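Local coordinates for glycogen accumulation regulator GarA (Mycobacterium tuberculosis, PDB 6I2P), which probably regulates glycogen accumulation through its forkhead-associated (FHA) domain, a fold that recognises phosphothreonine on partner proteins, at residues F30-D35 / E137-K142; R97-F102 / V111-S116. All blocks are in the same frame, centred on the assembly; numbering follows the deposited sequence.

Contact 1. Residues F30-D35 / E137-K142; sequences FLSELD and EVQIGK. With SO4 (sulfate ion), chain L.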
loop_
_atom_site.group_PDB
_atom_site.type_symbol
_atom_site.label_atom_id
_atom_site.label_comp_id
_atom_site.label_asym_id
_atom_site.label_seq_id
_atom_site.Cartn_x
_atom_site.Cartn_y
_atom_site.Cartn_z
ATOM N N PHE C 30 4.396 -15.407 -5.647
ATOM C CA PHE C 30 4.164 -14.110 -5.012
ATOM C C PHE C 30 5.182 -13.071 -5.427
ATOM O O PHE C 30 6.155 -13.411 -6.091
ATOM C CB PHE C 30 4.119 -14.272 -3.487
ATOM C CG PHE C 30 3.111 -15.305 -3.052
ATOM C CD1 PHE C 30 1.751 -15.023 -3.074
ATOM C CD2 PHE C 30 3.517 -16.579 -2.676
ATOM C CE1 PHE C 30 0.818 -15.990 -2.706
ATOM C CE2 PHE C 30 2.581 -17.546 -2.308
ATOM C CZ PHE C 30 1.238 -17.248 -2.335
ATOM N N LEU C 31 4.937 -11.797 -5.083
ATOM C CA LEU C 31 5.887 -10.718 -5.371
ATOM C C LEU C 31 7.072 -10.843 -4.405
ATOM O O LEU C 31 6.901 -11.308 -3.274
ATOM C CB LEU C 31 5.228 -9.326 -5.264
ATOM C CG LEU C 31 4.200 -8.960 -6.353
ATOM C CD1 LEU C 31 3.409 -7.748 -5.951
ATOM C CD2 LEU C 31 4.867 -8.698 -7.705
ATOM N N SER C 32 8.265 -10.458 -4.878
ATOM C CA SER C 32 9.553 -10.527 -4.186
ATOM C C SER C 32 9.579 -9.962 -2.761
ATOM O O SER C 32 10.273 -10.526 -1.912
ATOM C CB SER C 32 10.634 -9.851 -5.017
ATOM O OG SER C 32 10.630 -10.279 -6.368
ATOM N N GLU C 33 8.841 -8.858 -2.505
ATOM C CA GLU C 33 8.751 -8.179 -1.199
ATOM C C GLU C 33 8.309 -9.108 -0.075
ATOM O O GLU C 33 8.712 -8.909 1.069
ATOM C CB GLU C 33 7.812 -6.959 -1.263
ATOM C CG GLU C 33 8.361 -5.780 -2.051
ATOM C CD GLU C 33 8.281 -5.846 -3.567
ATOM O OE1 GLU C 33 7.745 -6.837 -4.112
ATOM O OE2 GLU C 33 8.768 -4.893 -4.215
ATOM N N LEU C 34 7.505 -10.135 -0.399
ATOM C CA LEU C 34 7.036 -11.114 0.579
ATOM C C LEU C 34 8.155 -12.025 1.117
ATOM O O LEU C 34 7.965 -12.663 2.156
ATOM C CB LEU C 34 5.859 -11.923 0.025
ATOM C CG LEU C 34 4.514 -11.200 0.049
ATOM C CD1 LEU C 34 3.599 -11.706 -1.031
ATOM C CD2 LEU C 34 3.851 -11.290 1.404
ATOM N N ASP C 35 9.339 -12.012 0.449
ATOM C CA ASP C 35 10.571 -12.757 0.751
ATOM C C ASP C 35 10.425 -14.253 0.496
ATOM O O ASP C 35 10.881 -14.746 -0.534
ATOM C CB ASP C 35 11.111 -12.473 2.170
ATOM C CG ASP C 35 11.205 -11.001 2.526
ATOM O OD1 ASP C 35 12.081 -10.307 1.963
ATOM O OD2 ASP C 35 10.411 -10.546 3.377
ATOM N N GLU C 137 13.406 -14.131 -14.420
ATOM C CA GLU C 137 12.276 -13.268 -14.105
ATOM C C GLU C 137 12.752 -11.956 -13.486
ATOM O O GLU C 137 13.486 -11.958 -12.498
ATOM C CB GLU C 137 11.253 -13.986 -13.213
ATOM C CG GLU C 137 10.410 -14.993 -13.988
ATOM C CD GLU C 137 9.093 -15.412 -13.362
ATOM O OE1 GLU C 137 8.878 -16.634 -13.207
ATOM O OE2 GLU C 137 8.266 -14.525 -13.049
ATOM N N VAL C 138 12.349 -10.836 -14.095
ATOM C CA VAL C 138 12.710 -9.485 -13.667
ATOM C C VAL C 138 11.485 -8.788 -13.092
ATOM O O VAL C 138 10.466 -8.664 -13.772
ATOM C CB VAL C 138 13.376 -8.650 -14.800
ATOM C CG1 VAL C 138 13.927 -7.327 -14.259
ATOM C CG2 VAL C 138 14.479 -9.436 -15.502
ATOM N N GLN C 139 11.587 -8.331 -11.836
ATOM C CA GLN C 139 10.500 -7.608 -11.188
ATOM C C GLN C 139 10.833 -6.135 -11.074
ATOM O O GLN C 139 11.805 -5.758 -10.415
ATOM C CB GLN C 139 10.114 -8.215 -9.827
ATOM C CG GLN C 139 8.727 -7.776 -9.365
ATOM C CD GLN C 139 8.483 -8.007 -7.899
ATOM O OE1 GLN C 139 8.398 -9.140 -7.418
ATOM N NE2 GLN C 139 8.342 -6.928 -7.157
ATOM N N ILE C 140 10.039 -5.312 -11.771
ATOM C CA ILE C 140 10.109 -3.852 -11.776
ATOM C C ILE C 140 8.707 -3.408 -11.372
ATOM O O ILE C 140 7.750 -3.605 -12.122
ATOM C CB ILE C 140 10.592 -3.285 -13.145
ATOM C CG1 ILE C 140 12.079 -3.653 -13.398
ATOM C CG2 ILE C 140 10.386 -1.767 -13.217
ATOM C CD1 ILE C 140 12.580 -3.505 -14.852
ATOM N N GLY C 141 8.593 -2.909 -10.148
ATOM C CA GLY C 141 7.323 -2.515 -9.554
ATOM C C GLY C 141 6.481 -3.743 -9.287
ATOM O O GLY C 141 6.922 -4.663 -8.593
ATOM N N LYS C 142 5.292 -3.784 -9.890
ATOM C CA LYS C 142 4.375 -4.918 -9.819
ATOM C C LYS C 142 4.471 -5.732 -11.122
ATOM O O LYS C 142 3.705 -6.677 -11.304
ATOM C CB LYS C 142 2.924 -4.456 -9.563
ATOM C CG LYS C 142 2.666 -3.872 -8.182
ATOM C CD LYS C 142 1.193 -3.512 -8.028
ATOM C CE LYS C 142 0.960 -2.032 -7.831
ATOM N NZ LYS C 142 -0.484 -1.694 -7.870
HETATM S S SO4 L . -1.513 0.628 -10.598
HETATM O O1 SO4 L . -2.104 -0.453 -9.803
HETATM O O2 SO4 L . -2.222 1.878 -10.322
HETATM O O3 SO4 L . -0.099 0.778 -10.254
HETATM O O4 SO4 L . -1.613 0.311 -12.028
HETATM O O HOH W 1 8.265 -3.464 -6.411
#
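Gln139 leaves its strand with CG anti to the backbone N (chi1 -161°) and runs on extended, which delivers its amide to Ser32 and Glu33; Glu33 meets it by folding back at its second torsion (chi2 79°), and the two side chains cross at a slant. The amide oxygen is gripped twice by one residue. Ser32 N reaches Gln139 OE1 in the carbonyl plane, on a lone pair, over 2.9 Å and nearly straight, whereas Ser32 OG donates to the same Gln139 OE1 at 2.7 Å from well above that plane. On the other side of the amide, Gln139 NE2 sends a straight bond of 3.1 Å to the syn lone pair of Glu33 OE1, with the acceptor in the amide plane. A second, weak bond goes from Gln139 NE2 to Gly141 O. The CD2 methyl of Leu31 lies 3.6 Å from Gln139 OE1, its side chain crossing that of Gln139 at about a right angle. Water donates to both Glu33 OE2 and Gly141 O. In this way the short 3-10 turn at 32-34, part of the loop before strand 57-61, is joined to the end of strand 137-140, with Tyr121 of strand 120-122 alongside. Farther off, Lys142 NZ donates to sulfate O1 over 2.8 Å; the same ion is hydrogen-bonded to Val93 N and to residues of the chain of another protein. With donors at its oxygen and acceptors at its nitrogen, the Gln139 amide has its rotation fixed, and its N-H together with the water would probably favour an ionised Glu33.

Contact 2. Residues R97-F102 / V111-S116; sequences RRHAEF and VVDVGS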
loop_
_atom_site.group_PDB
_atom_site.type_symbol
_atom_site.label_atom_id
_atom_site.label_comp_id
_atom_site.label_asym_id
_atom_site.label_seq_id
_atom_site.Cartn_x
_atom_site.Cartn_y
_atom_site.Cartn_z
ATOM N N ARG C 97 10.130 6.660 -12.414
ATOM C CA ARG C 97 10.231 7.266 -13.753
ATOM C C ARG C 97 11.516 6.774 -14.430
ATOM O O ARG C 97 11.484 6.324 -15.574
ATOM C CB ARG C 97 10.166 8.797 -13.663
ATOM C CG ARG C 97 8.749 9.276 -13.393
ATOM C CD ARG C 97 8.707 10.637 -12.740
ATOM N NE ARG C 97 8.886 10.558 -11.290
ATOM C CZ ARG C 97 8.695 11.578 -10.458
ATOM N NH1 ARG C 97 8.291 12.755 -10.921
ATOM N NH2 ARG C 97 8.884 11.423 -9.156
ATOM N N ARG C 98 12.620 6.772 -13.668
ATOM C CA ARG C 98 13.920 6.224 -14.049
ATOM C C ARG C 98 14.090 5.041 -13.092
ATOM O O ARG C 98 14.400 5.245 -11.924
ATOM C CB ARG C 98 15.053 7.269 -13.869
ATOM C CG ARG C 98 14.846 8.601 -14.608
ATOM C CD ARG C 98 15.051 8.490 -16.107
ATOM N NE ARG C 98 14.782 9.761 -16.779
ATOM C CZ ARG C 98 14.169 9.869 -17.952
ATOM N NH1 ARG C 98 13.753 8.785 -18.592
ATOM N NH2 ARG C 98 13.962 11.062 -18.492
ATOM N N HIS C 99 13.765 3.824 -13.542
ATOM C CA HIS C 99 13.821 2.651 -12.663
ATOM C C HIS C 99 15.040 1.796 -12.943
ATOM O O HIS C 99 15.874 1.606 -12.055
ATOM C CB HIS C 99 12.524 1.807 -12.768
ATOM C CG HIS C 99 12.359 0.792 -11.672
ATOM N ND1 HIS C 99 11.337 0.900 -10.743
ATOM C CD2 HIS C 99 13.092 -0.310 -11.384
ATOM C CE1 HIS C 99 11.468 -0.143 -9.938
ATOM N NE2 HIS C 99 12.515 -0.895 -10.280
ATOM N N ALA C 100 15.140 1.286 -14.184
ATOM C CA ALA C 100 16.201 0.380 -14.587
ATOM C C ALA C 100 16.637 0.560 -16.044
ATOM O O ALA C 100 16.046 1.335 -16.800
ATOM C CB ALA C 100 15.746 -1.066 -14.351
ATOM N N GLU C 101 17.690 -0.158 -16.417
ATOM C CA GLU C 101 18.243 -0.202 -17.763
ATOM C C GLU C 101 18.688 -1.619 -18.072
ATOM O O GLU C 101 19.209 -2.317 -17.204
ATOM C CB GLU C 101 19.424 0.769 -17.932
ATOM C CG GLU C 101 18.993 2.214 -18.119
ATOM C CD GLU C 101 20.098 3.247 -18.176
ATOM O OE1 GLU C 101 19.781 4.417 -18.494
ATOM O OE2 GLU C 101 21.274 2.893 -17.913
ATOM N N PHE C 102 18.459 -2.039 -19.312
ATOM C CA PHE C 102 18.871 -3.334 -19.819
ATOM C C PHE C 102 20.021 -3.038 -20.756
ATOM O O PHE C 102 19.868 -2.254 -21.697
ATOM C CB PHE C 102 17.707 -4.063 -20.511
ATOM C CG PHE C 102 16.629 -4.495 -19.547
ATOM C CD1 PHE C 102 15.604 -3.623 -19.186
ATOM C CD2 PHE C 102 16.640 -5.765 -18.993
ATOM C CE1 PHE C 102 14.623 -4.013 -18.269
ATOM C CE2 PHE C 102 15.646 -6.163 -18.098
ATOM C CZ PHE C 102 14.652 -5.281 -17.730
ATOM N N VAL C 111 20.576 -6.544 -16.428
ATOM C CA VAL C 111 19.673 -5.519 -15.900
ATOM C C VAL C 111 20.435 -4.720 -14.840
ATOM O O VAL C 111 21.233 -5.284 -14.088
ATOM C CB VAL C 111 18.285 -6.047 -15.408
ATOM C CG1 VAL C 111 18.423 -7.012 -14.236
ATOM C CG2 VAL C 111 17.335 -4.897 -15.055
ATOM N N VAL C 112 20.212 -3.407 -14.811
ATOM C CA VAL C 112 20.838 -2.530 -13.838
ATOM C C VAL C 112 19.804 -1.545 -13.283
ATOM O O VAL C 112 19.061 -0.929 -14.048
ATOM C CB VAL C 112 22.125 -1.856 -14.399
ATOM C CG1 VAL C 112 21.813 -0.843 -15.499
ATOM C CG2 VAL C 112 22.956 -1.230 -13.290
ATOM N N ASP C 113 19.756 -1.408 -11.945
ATOM C CA ASP C 113 18.860 -0.468 -11.283
ATOM C C ASP C 113 19.579 0.863 -11.275
ATOM O O ASP C 113 20.719 0.948 -10.812
ATOM C CB ASP C 113 18.516 -0.925 -9.862
ATOM C CG ASP C 113 17.479 -0.044 -9.197
ATOM O OD1 ASP C 113 17.859 1.027 -8.673
ATOM O OD2 ASP C 113 16.292 -0.430 -9.190
ATOM N N VAL C 114 18.933 1.894 -11.826
ATOM C CA VAL C 114 19.530 3.224 -11.949
ATOM C C VAL C 114 19.179 4.153 -10.756
ATOM O O VAL C 114 19.513 5.335 -10.787
ATOM C CB VAL C 114 19.240 3.879 -13.332
ATOM C CG1 VAL C 114 19.868 3.064 -14.467
ATOM C CG2 VAL C 114 17.741 4.100 -13.568
ATOM N N GLY C 115 18.572 3.596 -9.709
ATOM C CA GLY C 115 18.209 4.345 -8.511
ATOM C C GLY C 115 16.715 4.463 -8.281
ATOM O O GLY C 115 16.197 5.569 -8.123
ATOM N N SER C 116 16.005 3.332 -8.267
ATOM C CA SER C 116 14.563 3.338 -8.032
ATOM C C SER C 116 14.232 3.351 -6.531
ATOM O O SER C 116 15.123 3.181 -5.695
ATOM C CB SER C 116 13.908 2.142 -8.711
ATOM O OG SER C 116 14.260 0.938 -8.054
HETATM O O HOH W 2 15.605 7.061 -10.300
#
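Over one face of the His99 imidazole sits the CB of Ser116, a CH-pi contact 3.4 Å from the ring centroid and almost on the ring normal. The Phe102 ring is met in a similar way by Val111, whose CG2 stands over one face, offset toward the rim and 4.0 Å from the ring centroid; the two side chains lie alongside and point the same way. The imidazole nitrogens are hydrogen-bonded outside the segments, NE2 to Gly119 O and ND1 to Ser96 N. Ser96 and His99 correspond to the serine and histidine of the SxxH signature of FHA domains, placed where strand 100-105 begins. That strand pairs with 108-113 in an antiparallel hairpin, the segment axes 4.7 Å apart. Glu101 and Val112 are its hydrogen-bonded pair, joined by two backbone bonds of 2.8 Å each, Glu101 N to Val112 O and Val112 N to Glu101 O; Ala100 with Asp113 and Phe102 with Val111 form the non-hydrogen-bonded pairs. Opposite Ala80 on the next strand, His99 and Ala100 make a classic beta bulge, and Val114 N still reaches His99 O at 3.1 Å. Beyond the strand Asp113 OD1 accepts from Gly115 N, an Asx turn, and also from Ser116 N, which completes an Asx motif; both donors come from the same face of the carboxylate. The syn lone pair of Asp113 OD2 takes the Ser116 hydroxyl at 2.7 Å, a bond that steadies the serine over the imidazole. The Val114 and Glu101 side chains cross at about a right angle, Val114 CG1 3.7 Å from Glu101 CD, while Glu101 OE2 makes a salt bridge with Arg103.

Overall arrangement
The centres of contacts 1 and 2 are about 15 Å apart, but strand 137-140 links them. Gln139 turns to the 30-35 segment, whereas its neighbour Ile140 packs into the hairpin of contact 2: Ile140 CG2 lies 3.6 Å from His99 CD2, and Ile140 CD1 lies 4.0 Å from both Ala100 CB and Phe102 CZ. Along the chain, both segments of contact 2 fall between those of contact 1. Both contacts also border the chain of another protein. Leu31 shares backbone hydrogen bonds with it, and Arg97, just before the hairpin, donates to a modified side chain there, consistent with recognition of a phosphorylated residue by the FHA loops.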